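Local atomic coordinates of amidohydrolase (Pseudomonas aeruginosa, PDB entry 2I5G), a protein that probably hydrolyses dipeptides as a metal-dependent dipeptidase of the M19 (membrane dipeptidase) family, built on a barrel of parallel strands and outer helices. Residues I11-L16 with E313-V318; C39-W44 with Y90-A95; G103-F108 with A146-V151; G114-C119 with V151-D156; K173-Y178 with L319-G324. The protein carries 2 engineered substitutions. All blocks are in the same frame, centred on the assembly; numbering follows the deposited sequence.

Contact 1 (I11-L16 with E313-V318); sequences IVIDGL and ENWVRV
The indole of W315 is met obliquely from the first strand by two groups, the CG2 methyl of I13 and the backbone of G15. The methyl lies beside the five-membered ring, with I13 CG2 3.8 Å from W315 CD1. Further along, G15 CA lies by the NE1-CE2-CZ2 side of the indole, 3.7 Å from W315 NE1. G15 N and W315 NE1 are 3.7 Å apart without bonding; the indole N-H is spent on I246 O, which would hold the ring in this rotation, and the ring of F207 meets it as well. I13 splits its two branches between neighbouring helix residues. CG2 serves the tryptophan, while CG1, anti to the carbonyl carbon (chi1 -68°), carries an extended arm whose CD1 touches V316 CG2 at 3.4 Å. V316 CG2 also receives I11 CG2, at 4.0 Å, both isoleucines crossing the valine at about a right angle. Just beyond, D14 OD2 takes the N-H of L16 at 3.0 Å from above the carboxylate plane, an Asx turn where the chain bends at G15. Strand 13-17 is thus backed by helix 304-323, with I77 of helix 74-82 packed against I11 and I13, A36 of the adjacent strand 36-40 beside I13, and C177 of strand 177-181 beside W315.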
# COMPACT_ATOMS: atom_id res chain seq x y z
N ILE A 11 27.00 -18.55 21.93
CA ILE A 11 26.43 -17.38 21.29
C ILE A 11 24.93 -17.58 21.27
O ILE A 11 24.42 -18.43 20.54
CB ILE A 11 26.90 -17.25 19.83
CG1 ILE A 11 28.41 -17.10 19.77
CG2 ILE A 11 26.21 -16.06 19.16
CD1 ILE A 11 28.92 -15.88 20.50
N VAL A 12 24.21 -16.82 22.09
CA VAL A 12 22.76 -16.95 22.10
C VAL A 12 22.17 -15.74 21.40
O VAL A 12 22.54 -14.60 21.68
CB VAL A 12 22.20 -17.11 23.55
CG1 VAL A 12 23.34 -17.07 24.57
CG2 VAL A 12 21.16 -16.04 23.85
N ILE A 13 21.26 -16.00 20.48
CA ILE A 13 20.62 -14.95 19.71
C ILE A 13 19.12 -15.18 19.65
O ILE A 13 18.67 -16.33 19.63
CB ILE A 13 21.18 -14.92 18.27
CG1 ILE A 13 22.64 -14.45 18.32
CG2 ILE A 13 20.32 -14.02 17.39
CD1 ILE A 13 23.32 -14.37 16.98
N ASP A 14 18.36 -14.10 19.64
CA ASP A 14 16.91 -14.19 19.57
C ASP A 14 16.40 -13.48 18.34
O ASP A 14 16.62 -12.29 18.16
CB ASP A 14 16.27 -13.59 20.83
CG ASP A 14 14.77 -13.81 20.88
OD1 ASP A 14 14.18 -13.57 21.96
OD2 ASP A 14 14.18 -14.21 19.85
N GLY A 15 15.70 -14.23 17.49
CA GLY A 15 15.18 -13.69 16.25
C GLY A 15 14.15 -12.58 16.36
O GLY A 15 13.94 -11.85 15.39
N LEU A 16 13.49 -12.44 17.51
CA LEU A 16 12.50 -11.39 17.65
C LEU A 16 12.12 -11.01 19.07
O LEU A 16 11.74 -11.85 19.88
CB LEU A 16 11.22 -11.74 16.90
CG LEU A 16 10.41 -10.46 16.69
CD1 LEU A 16 10.75 -9.89 15.32
CD2 LEU A 16 8.93 -10.74 16.79
N GLU A 313 24.40 -19.98 16.79
CA GLU A 313 25.32 -20.18 15.67
C GLU A 313 24.65 -20.12 14.30
O GLU A 313 25.18 -19.50 13.39
CB GLU A 313 26.07 -21.51 15.82
CG GLU A 313 27.04 -21.53 16.99
CD GLU A 313 27.96 -22.74 16.97
OE1 GLU A 313 28.87 -22.81 17.83
OE2 GLU A 313 27.76 -23.62 16.10
N ASN A 314 23.50 -20.77 14.17
CA ASN A 314 22.79 -20.77 12.90
C ASN A 314 22.37 -19.36 12.46
O ASN A 314 22.45 -19.02 11.28
CB ASN A 314 21.56 -21.69 12.98
CG ASN A 314 21.92 -23.17 12.82
OD1 ASN A 314 23.10 -23.54 12.80
ND2 ASN A 314 20.90 -24.02 12.72
N TRP A 315 21.91 -18.55 13.41
CA TRP A 315 21.49 -17.20 13.08
C TRP A 315 22.68 -16.42 12.55
O TRP A 315 22.56 -15.67 11.57
CB TRP A 315 20.95 -16.48 14.31
CG TRP A 315 19.46 -16.37 14.32
CD1 TRP A 315 18.62 -16.73 15.33
CD2 TRP A 315 18.64 -15.83 13.28
NE1 TRP A 315 17.32 -16.45 14.99
CE2 TRP A 315 17.30 -15.91 13.73
CE3 TRP A 315 18.89 -15.30 12.01
CZ2 TRP A 315 16.22 -15.47 12.95
CZ3 TRP A 315 17.82 -14.87 11.24
CH2 TRP A 315 16.50 -14.95 11.71
N VAL A 316 23.83 -16.61 13.18
CA VAL A 316 25.04 -15.91 12.77
C VAL A 316 25.45 -16.25 11.34
O VAL A 316 25.79 -15.36 10.56
CB VAL A 316 26.21 -16.22 13.73
CG1 VAL A 316 27.46 -15.50 13.26
CG2 VAL A 316 25.86 -15.78 15.14
N ARG A 317 25.40 -17.53 10.99
CA ARG A 317 25.77 -17.99 9.66
C ARG A 317 24.93 -17.39 8.52
O ARG A 317 25.47 -17.05 7.47
CB ARG A 317 25.72 -19.52 9.59
CG ARG A 317 25.97 -20.08 8.20
CD ARG A 317 26.37 -21.55 8.27
NE ARG A 317 27.64 -21.72 8.98
CZ ARG A 317 28.81 -21.24 8.56
NH1 ARG A 317 28.88 -20.54 7.44
NH2 ARG A 317 29.90 -21.44 9.28
N VAL A 318 23.63 -17.26 8.74
CA VAL A 318 22.76 -16.71 7.70
C VAL A 318 22.90 -15.18 7.61
O VAL A 318 22.88 -14.62 6.51
CB VAL A 318 21.28 -17.05 7.97
CG1 VAL A 318 20.75 -16.26 9.15
CG2 VAL A 318 20.46 -16.77 6.73

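Contact 2 (C39-W44 with Y90-A95); sequences CTVSVW and YGFQNA
T40 and Q93 meet at the C-terminal ends of strands 36-40 and 86-92, parallel neighbours in the sheet of this TIM-barrel-family protein. From its root, Q93 CB lies 3.7 Å from S42 O. The next carbon, CG, stands anti to the carbonyl carbon (chi1 -79°) and faces both branches of T40, 3.6 Å from T40 OG1 and slightly farther from T40 CG2. Q93 CD stays near the same hydroxyl, 3.9 Å from T40 OG1, and the extended chain ends with Q93 NE2 giving a hydrogen to T40 OG1 at 3.3 Å, the hydroxyl oxygen being tilted 18° from the amide plane. Below this crossing the backbones pair in parallel fashion: G91 donates to C39 O, and G91 O receives V41 N. The pairing then continues beyond the regular strands, with Q93 N bonded to S42 O at 2.9 Å. Apolar groups fill in alongside: V41 CG1 leans on the Y90 ring obliquely, whereas V41 CG2 comes to the edge of the F92 ring, near its plane, 3.4 Å from CE1. Among the remaining polar ends, S42 OG bonds T50 OG1 and W44 NE1 bonds W261 O. Farthest along, the N94 amide lies obliquely beside W44 and turns its N-H onto the backbone, N94 ND2 meeting V43 O at 2.8 Å with that oxygen in the amide plane.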
# COMPACT_ATOMS: atom_id res chain seq x y z
N CYS A 39 15.71 -6.56 17.50
CA CYS A 39 14.72 -5.74 18.17
C CYS A 39 13.90 -4.91 17.20
O CYS A 39 14.44 -4.19 16.36
CB CYS A 39 15.39 -4.83 19.20
SG CYS A 39 16.15 -5.76 20.55
N THR A 40 12.59 -5.03 17.32
CA THR A 40 11.66 -4.32 16.47
C THR A 40 11.54 -2.85 16.84
O THR A 40 11.32 -2.50 18.00
CB THR A 40 10.27 -4.96 16.55
OG1 THR A 40 10.36 -6.34 16.20
CG2 THR A 40 9.30 -4.27 15.61
N VAL A 41 11.68 -1.98 15.84
CA VAL A 41 11.58 -0.54 16.03
C VAL A 41 10.51 0.02 15.08
O VAL A 41 10.44 1.23 14.85
CB VAL A 41 12.94 0.16 15.73
CG1 VAL A 41 14.05 -0.48 16.55
CG2 VAL A 41 13.26 0.07 14.26
N SER A 42 9.66 -0.86 14.56
CA SER A 42 8.61 -0.43 13.63
C SER A 42 7.67 -1.57 13.26
O SER A 42 8.11 -2.70 13.03
CB SER A 42 9.26 0.14 12.36
OG SER A 42 8.32 0.41 11.34
N VAL A 43 6.37 -1.27 13.20
CA VAL A 43 5.36 -2.25 12.82
C VAL A 43 4.28 -1.64 11.93
O VAL A 43 3.99 -2.16 10.85
CB VAL A 43 4.74 -2.97 14.07
CG1 VAL A 43 4.72 -2.04 15.22
CG2 VAL A 43 3.34 -3.48 13.76
N TRP A 44 3.68 -0.53 12.35
CA TRP A 44 2.66 0.14 11.55
C TRP A 44 3.17 1.49 11.05
O TRP A 44 2.66 2.02 10.05
CB TRP A 44 1.38 0.36 12.37
CG TRP A 44 0.53 -0.86 12.65
CD1 TRP A 44 0.05 -1.27 13.87
CD2 TRP A 44 0.01 -1.80 11.69
NE1 TRP A 44 -0.74 -2.38 13.73
CE2 TRP A 44 -0.78 -2.74 12.41
CE3 TRP A 44 0.13 -1.94 10.30
CZ2 TRP A 44 -1.44 -3.80 11.78
CZ3 TRP A 44 -0.53 -3.00 9.68
CH2 TRP A 44 -1.31 -3.91 10.42
N TYR A 90 18.69 -3.79 14.95
CA TYR A 90 17.42 -3.16 14.59
C TYR A 90 16.65 -3.88 13.50
O TYR A 90 17.21 -4.21 12.45
CB TYR A 90 17.64 -1.72 14.13
CG TYR A 90 18.09 -0.79 15.23
CD1 TYR A 90 17.87 -1.10 16.57
CD2 TYR A 90 18.69 0.43 14.92
CE1 TYR A 90 18.23 -0.22 17.58
CE2 TYR A 90 19.06 1.32 15.92
CZ TYR A 90 18.82 0.99 17.25
OH TYR A 90 19.15 1.88 18.24
N GLY A 91 15.36 -4.07 13.75
CA GLY A 91 14.51 -4.73 12.77
C GLY A 91 13.15 -4.06 12.58
O GLY A 91 12.65 -3.36 13.46
N PHE A 92 12.58 -4.27 11.39
CA PHE A 92 11.25 -3.73 11.06
C PHE A 92 10.34 -4.93 10.86
O PHE A 92 10.74 -5.93 10.26
CB PHE A 92 11.25 -2.96 9.74
CG PHE A 92 12.05 -1.70 9.75
CD1 PHE A 92 12.69 -1.25 10.89
CD2 PHE A 92 12.12 -0.92 8.59
CE1 PHE A 92 13.38 -0.05 10.89
CE2 PHE A 92 12.82 0.28 8.58
CZ PHE A 92 13.45 0.71 9.73
N GLN A 93 9.11 -4.84 11.34
CA GLN A 93 8.19 -5.93 11.12
C GLN A 93 7.23 -5.53 10.00
O GLN A 93 6.17 -6.12 9.83
CB GLN A 93 7.44 -6.27 12.40
CG GLN A 93 8.27 -7.11 13.36
CD GLN A 93 7.42 -8.03 14.22
OE1 GLN A 93 6.66 -8.86 13.70
NE2 GLN A 93 7.56 -7.91 15.54
N ASN A 94 7.63 -4.52 9.24
CA ASN A 94 6.82 -4.03 8.13
C ASN A 94 7.70 -3.25 7.16
O ASN A 94 8.56 -2.48 7.57
CB ASN A 94 5.71 -3.12 8.65
CG ASN A 94 4.56 -2.98 7.67
OD1 ASN A 94 4.74 -3.13 6.46
ND2 ASN A 94 3.38 -2.67 8.18
N ALA A 95 7.48 -3.46 5.87
CA ALA A 95 8.23 -2.75 4.85
C ALA A 95 7.62 -1.37 4.63
O ALA A 95 8.17 -0.55 3.89
CB ALA A 95 8.21 -3.53 3.55

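Contact 3 (G103-F108 with A146-V151); sequences GYVEVF and AEMNRV
E147 OE2 is gripped twice: R150 NH2, one turn on in the same helix, gives it a hydrogen at 2.8 Å, and water 1 donates to it at the same distance. That water in turn accepts from the backbone N of E106 at 2.9 Å, so it links the two helices where no direct hydrogen bond does. R150 holds the carboxylate side-on, using NE as well as NH2, on the syn sides of the oxygens but tilted out of the carboxylate plane. E147 CG, anti to the backbone N (chi1 -179°), lies 3.6 Å from V105 CB; the bend at chi2 (70°) then turns the carboxylate to the water. Helices 103-110 and 139-151, outer helices of the barrel, run in roughly the same direction, their short axes 9.2 Å apart and inclined by 31°. Between them V105 CG1 fills the interface, 3.8 Å from CG of the selenomethionine M148, and beyond it nears V151 CB. V151 sets its two methyls against E106: its CG1 nears E106 CA, and V151 CG2 lies 3.9 Å from E106 CB. Farther out, E106 OE2 stays 4.1 Å from R150 NH2, at the edge of the guanidinium, too far for a salt bridge; the attraction would be modest.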
# COMPACT_ATOMS: atom_id res chain seq x y z
N GLY A 103 14.68 4.21 -2.22
CA GLY A 103 15.89 4.81 -1.70
C GLY A 103 16.00 4.70 -0.19
O GLY A 103 17.10 4.83 0.36
N TYR A 104 14.88 4.44 0.48
CA TYR A 104 14.90 4.33 1.93
C TYR A 104 15.49 3.01 2.39
O TYR A 104 15.87 2.87 3.56
CB TYR A 104 13.49 4.47 2.52
CG TYR A 104 12.90 5.86 2.40
CD1 TYR A 104 11.58 6.11 2.79
CD2 TYR A 104 13.64 6.92 1.89
CE1 TYR A 104 11.02 7.38 2.66
CE2 TYR A 104 13.09 8.19 1.75
CZ TYR A 104 11.78 8.41 2.14
OH TYR A 104 11.23 9.66 1.99
N VAL A 105 15.55 2.02 1.50
CA VAL A 105 16.13 0.74 1.90
C VAL A 105 17.58 0.98 2.29
O VAL A 105 18.05 0.49 3.31
CB VAL A 105 16.06 -0.30 0.77
CG1 VAL A 105 16.81 -1.56 1.19
CG2 VAL A 105 14.60 -0.64 0.45
N GLU A 106 18.30 1.76 1.49
CA GLU A 106 19.69 2.05 1.79
C GLU A 106 19.84 3.00 2.98
O GLU A 106 20.81 2.93 3.73
CB GLU A 106 20.37 2.64 0.56
CG GLU A 106 21.79 3.10 0.76
CD GLU A 106 22.45 3.51 -0.54
OE1 GLU A 106 21.86 4.34 -1.27
OE2 GLU A 106 23.55 3.00 -0.84
N VAL A 107 18.87 3.90 3.15
CA VAL A 107 18.88 4.87 4.24
C VAL A 107 18.80 4.19 5.60
O VAL A 107 19.57 4.49 6.51
CB VAL A 107 17.69 5.87 4.14
CG1 VAL A 107 17.69 6.79 5.36
CG2 VAL A 107 17.78 6.68 2.87
N PHE A 108 17.84 3.28 5.74
CA PHE A 108 17.67 2.58 7.01
C PHE A 108 18.84 1.67 7.30
O PHE A 108 19.25 1.51 8.45
CB PHE A 108 16.35 1.80 7.01
CG PHE A 108 15.15 2.66 7.26
CD1 PHE A 108 15.05 3.41 8.43
CD2 PHE A 108 14.12 2.74 6.33
CE1 PHE A 108 13.94 4.22 8.68
CE2 PHE A 108 13.01 3.54 6.55
CZ PHE A 108 12.91 4.29 7.73
N ALA A 146 14.80 -6.68 -4.45
CA ALA A 146 16.06 -6.49 -5.16
C ALA A 146 17.01 -5.55 -4.42
O ALA A 146 18.14 -5.93 -4.12
CB ALA A 146 15.78 -5.96 -6.56
N GLU A 147 16.56 -4.33 -4.12
CA GLU A 147 17.40 -3.37 -3.41
C GLU A 147 17.85 -3.91 -2.05
O GLU A 147 18.99 -3.68 -1.64
CB GLU A 147 16.68 -2.03 -3.21
CG GLU A 147 17.53 -0.98 -2.48
CD GLU A 147 18.70 -0.46 -3.32
OE1 GLU A 147 19.24 -1.22 -4.15
OE2 GLU A 147 19.08 0.72 -3.16
N MSE A 148 16.96 -4.61 -1.35
CA MSE A 148 17.31 -5.19 -0.06
C MSE A 148 18.45 -6.20 -0.21
O MSE A 148 19.31 -6.32 0.67
CB MSE A 148 16.09 -5.87 0.58
CG MSE A 148 15.06 -4.89 1.11
SE MSE A 148 13.46 -5.73 1.86
CE MSE A 148 14.28 -6.52 3.42
N ASN A 149 18.47 -6.93 -1.33
CA ASN A 149 19.52 -7.91 -1.58
C ASN A 149 20.83 -7.19 -1.85
O ASN A 149 21.90 -7.64 -1.43
CB ASN A 149 19.19 -8.78 -2.79
CG ASN A 149 18.06 -9.74 -2.54
OD1 ASN A 149 17.74 -10.05 -1.39
ND2 ASN A 149 17.44 -10.24 -3.60
N ARG A 150 20.74 -6.06 -2.55
CA ARG A 150 21.91 -5.27 -2.90
C ARG A 150 22.50 -4.54 -1.70
O ARG A 150 23.72 -4.50 -1.52
CB ARG A 150 21.52 -4.26 -3.98
CG ARG A 150 22.69 -3.58 -4.66
CD ARG A 150 22.18 -2.53 -5.63
NE ARG A 150 21.63 -1.38 -4.93
CZ ARG A 150 22.38 -0.49 -4.27
NH1 ARG A 150 23.70 -0.63 -4.23
NH2 ARG A 150 21.80 0.52 -3.63
N VAL A 151 21.63 -3.96 -0.89
CA VAL A 151 22.04 -3.20 0.29
C VAL A 151 22.44 -4.07 1.48
O VAL A 151 23.26 -3.67 2.31
CB VAL A 151 20.90 -2.22 0.72
CG1 VAL A 151 21.23 -1.57 2.04
CG2 VAL A 151 20.71 -1.16 -0.35
O HOH W 1 17.90 2.43 -1.32

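Contact 4 (G114-C119 with V151-D156); sequences GIVQMC and VGIMCD
Q117 and D156 both throw CG away from the backbone N (chi1 -168° and -177°), which brings the glutamine chain obliquely across the aspartate on one face of the sheet. D156 OD2 consequently rests against the glutamine's methylenes, 3.5 Å from Q117 CG, with amide and carboxylate planes only 11° apart. I115 CG2 is on the same face, 4.1 Å from D156 CB. V116, on the other face with C155, meets I153 just before the second strand, V116 CG2 lying 3.4 Å from I153 CG2. Underneath runs a ladder of parallel strands: M154 N to G114 O, V116 N to M154 O at 2.9 Å, D156 N to V116 O, and M118 N to D156 O at 3.0 Å. A CA-H contact from Q117 reinforces the last oxygen, D156 O. Strands 113-117 and 154-156 are consecutive in the sheet and joined through helix 139-151, a beta-alpha-beta crossover; G152, with positive phi, brings the chain out of that helix. On the face of V116 and C155, selenomethionine M148 of the helix packs on both and on I153. Although amide and carboxylate lie close and nearly parallel, no hydrogen bond joins them. Q117 NE2 goes to Q93 O, Q117 OE1 takes the N-H of H159, and D156 OD1 takes that of S179, so each buried polar group is oriented by a different neighbour while amide and carboxylate meet by packing.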
# COMPACT_ATOMS: atom_id res chain seq x y z
N GLY A 114 18.92 -4.12 10.00
CA GLY A 114 19.44 -5.29 9.30
C GLY A 114 18.44 -6.36 8.91
O GLY A 114 18.79 -7.29 8.18
N ILE A 115 17.21 -6.26 9.40
CA ILE A 115 16.19 -7.24 9.07
C ILE A 115 14.86 -6.52 8.87
O ILE A 115 14.47 -5.68 9.67
CB ILE A 115 16.04 -8.30 10.19
CG1 ILE A 115 17.40 -8.96 10.46
CG2 ILE A 115 15.04 -9.37 9.78
CD1 ILE A 115 17.36 -10.09 11.48
N VAL A 116 14.17 -6.85 7.79
CA VAL A 116 12.89 -6.22 7.52
C VAL A 116 11.84 -7.21 7.07
O VAL A 116 12.06 -7.98 6.14
CB VAL A 116 13.03 -5.13 6.44
CG1 VAL A 116 11.68 -4.52 6.13
CG2 VAL A 116 14.00 -4.06 6.91
N GLN A 117 10.71 -7.21 7.76
CA GLN A 117 9.60 -8.09 7.41
C GLN A 117 8.92 -7.41 6.23
O GLN A 117 8.75 -6.19 6.22
CB GLN A 117 8.64 -8.22 8.59
CG GLN A 117 7.62 -9.33 8.42
CD GLN A 117 6.84 -9.61 9.69
OE1 GLN A 117 6.61 -10.77 10.03
NE2 GLN A 117 6.41 -8.56 10.38
N MSE A 118 8.53 -8.20 5.23
CA MSE A 118 7.89 -7.65 4.03
C MSE A 118 6.54 -7.00 4.29
O MSE A 118 6.27 -5.90 3.80
CB MSE A 118 7.73 -8.75 2.98
CG MSE A 118 8.47 -8.47 1.69
SE MSE A 118 10.29 -7.92 2.02
CE MSE A 118 10.82 -9.42 3.10
N CYS A 119 5.69 -7.66 5.07
CA CYS A 119 4.38 -7.12 5.35
C CYS A 119 3.99 -7.41 6.79
O CYS A 119 4.70 -8.15 7.48
CB CYS A 119 3.34 -7.75 4.42
SG CYS A 119 3.78 -7.70 2.66
N VAL A 151 21.63 -3.96 -0.89
CA VAL A 151 22.04 -3.20 0.29
C VAL A 151 22.44 -4.07 1.48
O VAL A 151 23.26 -3.67 2.31
CB VAL A 151 20.90 -2.22 0.72
CG1 VAL A 151 21.23 -1.57 2.04
CG2 VAL A 151 20.71 -1.16 -0.35
N GLY A 152 21.84 -5.26 1.58
CA GLY A 152 22.18 -6.15 2.67
C GLY A 152 21.21 -6.17 3.84
O GLY A 152 21.64 -6.11 4.99
N ILE A 153 19.92 -6.24 3.56
CA ILE A 153 18.91 -6.30 4.61
C ILE A 153 18.14 -7.58 4.38
O ILE A 153 17.59 -7.78 3.31
CB ILE A 153 17.93 -5.11 4.56
CG1 ILE A 153 18.64 -3.83 5.00
CG2 ILE A 153 16.73 -5.40 5.44
CD1 ILE A 153 17.76 -2.60 4.99
N MSE A 154 18.11 -8.44 5.38
CA MSE A 154 17.42 -9.71 5.27
C MSE A 154 15.91 -9.60 5.21
O MSE A 154 15.30 -8.82 5.94
CB MSE A 154 17.83 -10.61 6.42
CG MSE A 154 17.13 -11.95 6.44
SE MSE A 154 18.00 -13.20 7.62
CE MSE A 154 17.59 -14.82 6.64
N CYS A 155 15.31 -10.40 4.32
CA CYS A 155 13.86 -10.44 4.13
C CYS A 155 13.22 -11.37 5.16
O CYS A 155 13.61 -12.53 5.29
CB CYS A 155 13.52 -10.93 2.73
SG CYS A 155 14.10 -9.88 1.38
N ASP A 156 12.23 -10.85 5.88
CA ASP A 156 11.53 -11.62 6.89
C ASP A 156 10.09 -11.83 6.41
O ASP A 156 9.50 -10.93 5.79
CB ASP A 156 11.56 -10.87 8.23
CG ASP A 156 10.90 -11.64 9.36
OD1 ASP A 156 11.10 -12.87 9.45
OD2 ASP A 156 10.19 -11.01 10.17

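Contact 5 (K173-Y178 with L319-G324); sequences KKPVCY and LRDVWG
P175 and V322 form the close-packed half of this contact, while K174 and D321 form a polar rim on its more exposed side. On the packed side the valine sends CG1, anti to its carbonyl carbon (chi1 -58°), toward the strand entry: V322 CG1 lies 3.6 Å from P175 O and 4.0 Å from P175 CD, tucked against one border of the proline ring. The ring also has a polar partner: D321 crosses it at about a right angle and brings OD2 to 3.8 Å from P175 CG. P175 also leans on V318, one turn earlier in the helix, and V322 itself is buried. Toward solvent K174 reaches across to the helix. It bends at chi2 (-66°), and its aliphatic stem passes by V322 before the ammonium reaches D321. There K174 NZ forms a salt bridge with D321 OD1 at 3.2 Å, nearly along the C-O axis, and a shorter bond to the backbone oxygen D321 O at 2.8 Å. That carbonyl belongs to the last turn of helix 304-323 and also accepts from G324 N at 3.3 Å; the two donors reach it from opposite faces of its plane. A positive charge beside a carbonyl of the last turn would be expected to interact favourably with the helix dipole. G324, with positive phi, is where the chain leaves the helix. Such a C-terminal helix, laid against the loop leading into strand 177-181, is in keeping with the TIM-barrel fold of the M19 family.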
# COMPACT_ATOMS: atom_id res chain seq x y z
N LYS A 173 17.93 -13.34 -3.82
CA LYS A 173 19.15 -14.06 -4.16
C LYS A 173 19.94 -14.35 -2.90
O LYS A 173 21.06 -14.86 -2.93
CB LYS A 173 19.99 -13.23 -5.14
CG LYS A 173 19.30 -13.06 -6.48
CD LYS A 173 19.99 -12.04 -7.34
CE LYS A 173 19.23 -11.90 -8.65
NZ LYS A 173 19.78 -10.82 -9.50
N LYS A 174 19.34 -13.99 -1.77
CA LYS A 174 19.93 -14.19 -0.46
C LYS A 174 18.87 -14.84 0.40
O LYS A 174 17.68 -14.54 0.27
CB LYS A 174 20.34 -12.85 0.15
CG LYS A 174 21.60 -12.24 -0.45
CD LYS A 174 22.83 -13.08 -0.16
CE LYS A 174 24.09 -12.29 -0.45
NZ LYS A 174 25.34 -13.01 -0.07
N PRO A 175 19.28 -15.74 1.30
CA PRO A 175 18.35 -16.43 2.19
C PRO A 175 17.36 -15.48 2.86
O PRO A 175 17.71 -14.36 3.23
CB PRO A 175 19.27 -17.09 3.21
CG PRO A 175 20.51 -17.36 2.41
CD PRO A 175 20.68 -16.08 1.64
N VAL A 176 16.11 -15.92 2.98
CA VAL A 176 15.09 -15.13 3.65
C VAL A 176 14.73 -15.91 4.92
O VAL A 176 15.26 -17.00 5.14
CB VAL A 176 13.84 -14.93 2.78
CG1 VAL A 176 14.21 -14.14 1.53
CG2 VAL A 176 13.23 -16.27 2.43
N CYS A 177 13.84 -15.38 5.74
CA CYS A 177 13.52 -16.09 6.97
C CYS A 177 12.13 -15.84 7.52
O CYS A 177 11.43 -14.93 7.10
CB CYS A 177 14.52 -15.69 8.05
SG CYS A 177 14.35 -13.94 8.55
N TYR A 178 11.76 -16.70 8.47
CA TYR A 178 10.52 -16.60 9.21
C TYR A 178 11.09 -16.43 10.62
O TYR A 178 11.12 -17.38 11.40
CB TYR A 178 9.70 -17.88 9.17
CG TYR A 178 8.97 -18.16 7.87
CD1 TYR A 178 8.28 -17.16 7.19
CD2 TYR A 178 8.95 -19.45 7.33
CE1 TYR A 178 7.59 -17.43 6.01
CE2 TYR A 178 8.26 -19.73 6.16
CZ TYR A 178 7.58 -18.72 5.50
OH TYR A 178 6.89 -19.00 4.34
N LEU A 319 23.06 -14.52 8.75
CA LEU A 319 23.23 -13.08 8.76
C LEU A 319 24.55 -12.74 8.09
O LEU A 319 24.68 -11.69 7.47
CB LEU A 319 23.22 -12.54 10.20
CG LEU A 319 21.83 -12.47 10.84
CD1 LEU A 319 21.94 -12.05 12.29
CD2 LEU A 319 20.98 -11.48 10.06
N ARG A 320 25.52 -13.63 8.23
CA ARG A 320 26.83 -13.43 7.63
C ARG A 320 26.65 -13.53 6.12
O ARG A 320 27.21 -12.74 5.35
CB ARG A 320 27.81 -14.49 8.12
CG ARG A 320 29.23 -14.33 7.60
CD ARG A 320 30.10 -15.50 8.06
NE ARG A 320 30.26 -15.53 9.51
CZ ARG A 320 31.00 -14.67 10.21
NH1 ARG A 320 31.65 -13.69 9.58
NH2 ARG A 320 31.09 -14.77 11.53
N ASP A 321 25.86 -14.51 5.71
CA ASP A 321 25.58 -14.74 4.30
C ASP A 321 24.91 -13.50 3.70
O ASP A 321 25.42 -12.91 2.75
CB ASP A 321 24.65 -15.94 4.13
CG ASP A 321 24.57 -16.43 2.69
OD1 ASP A 321 24.76 -15.61 1.76
OD2 ASP A 321 24.32 -17.63 2.48
N VAL A 322 23.78 -13.11 4.28
CA VAL A 322 23.01 -11.97 3.78
C VAL A 322 23.69 -10.59 3.82
O VAL A 322 23.46 -9.78 2.94
CB VAL A 322 21.66 -11.86 4.51
CG1 VAL A 322 20.87 -13.15 4.32
CG2 VAL A 322 21.88 -11.58 5.98
N TRP A 323 24.51 -10.32 4.83
CA TRP A 323 25.19 -9.02 4.89
C TRP A 323 26.54 -9.02 4.20
O TRP A 323 27.17 -7.98 4.08
CB TRP A 323 25.41 -8.58 6.34
CG TRP A 323 24.20 -8.45 7.18
CD1 TRP A 323 22.92 -8.24 6.76
CD2 TRP A 323 24.15 -8.47 8.61
NE1 TRP A 323 22.07 -8.13 7.83
CE2 TRP A 323 22.80 -8.27 8.99
CE3 TRP A 323 25.11 -8.64 9.62
CZ2 TRP A 323 22.39 -8.23 10.32
CZ3 TRP A 323 24.70 -8.60 10.95
CH2 TRP A 323 23.35 -8.40 11.29
N GLY A 324 26.99 -10.19 3.73
CA GLY A 324 28.29 -10.29 3.09
C GLY A 324 29.33 -9.91 4.14
O GLY A 324 30.53 -10.16 4.01

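Helix 304-323 joins contacts 1 and 5, whose centres are 12 Å apart, and packs by V318 and W315 against selenomethionine M154 of contact 4. Contacts 2 and 4 are 9 Å apart between centres and continue one sheet, F92 O lying 2.8 Å from Q117 N in a probable hydrogen bond. Contacts 3 and 4 share V151, where the helix of the crossover passes toward its second strand. C155 O meets C177 N at 2.9 Å, carrying contact 4 on to the strand entered through contact 5. Contact 1 reaches contact 2 through L16, which packs on T40 and Q93. By analogy with other TIM barrels, the C-terminal strand ends at contacts 2 and 4 probably lie nearer the active site than the outer helix pair of contact 3.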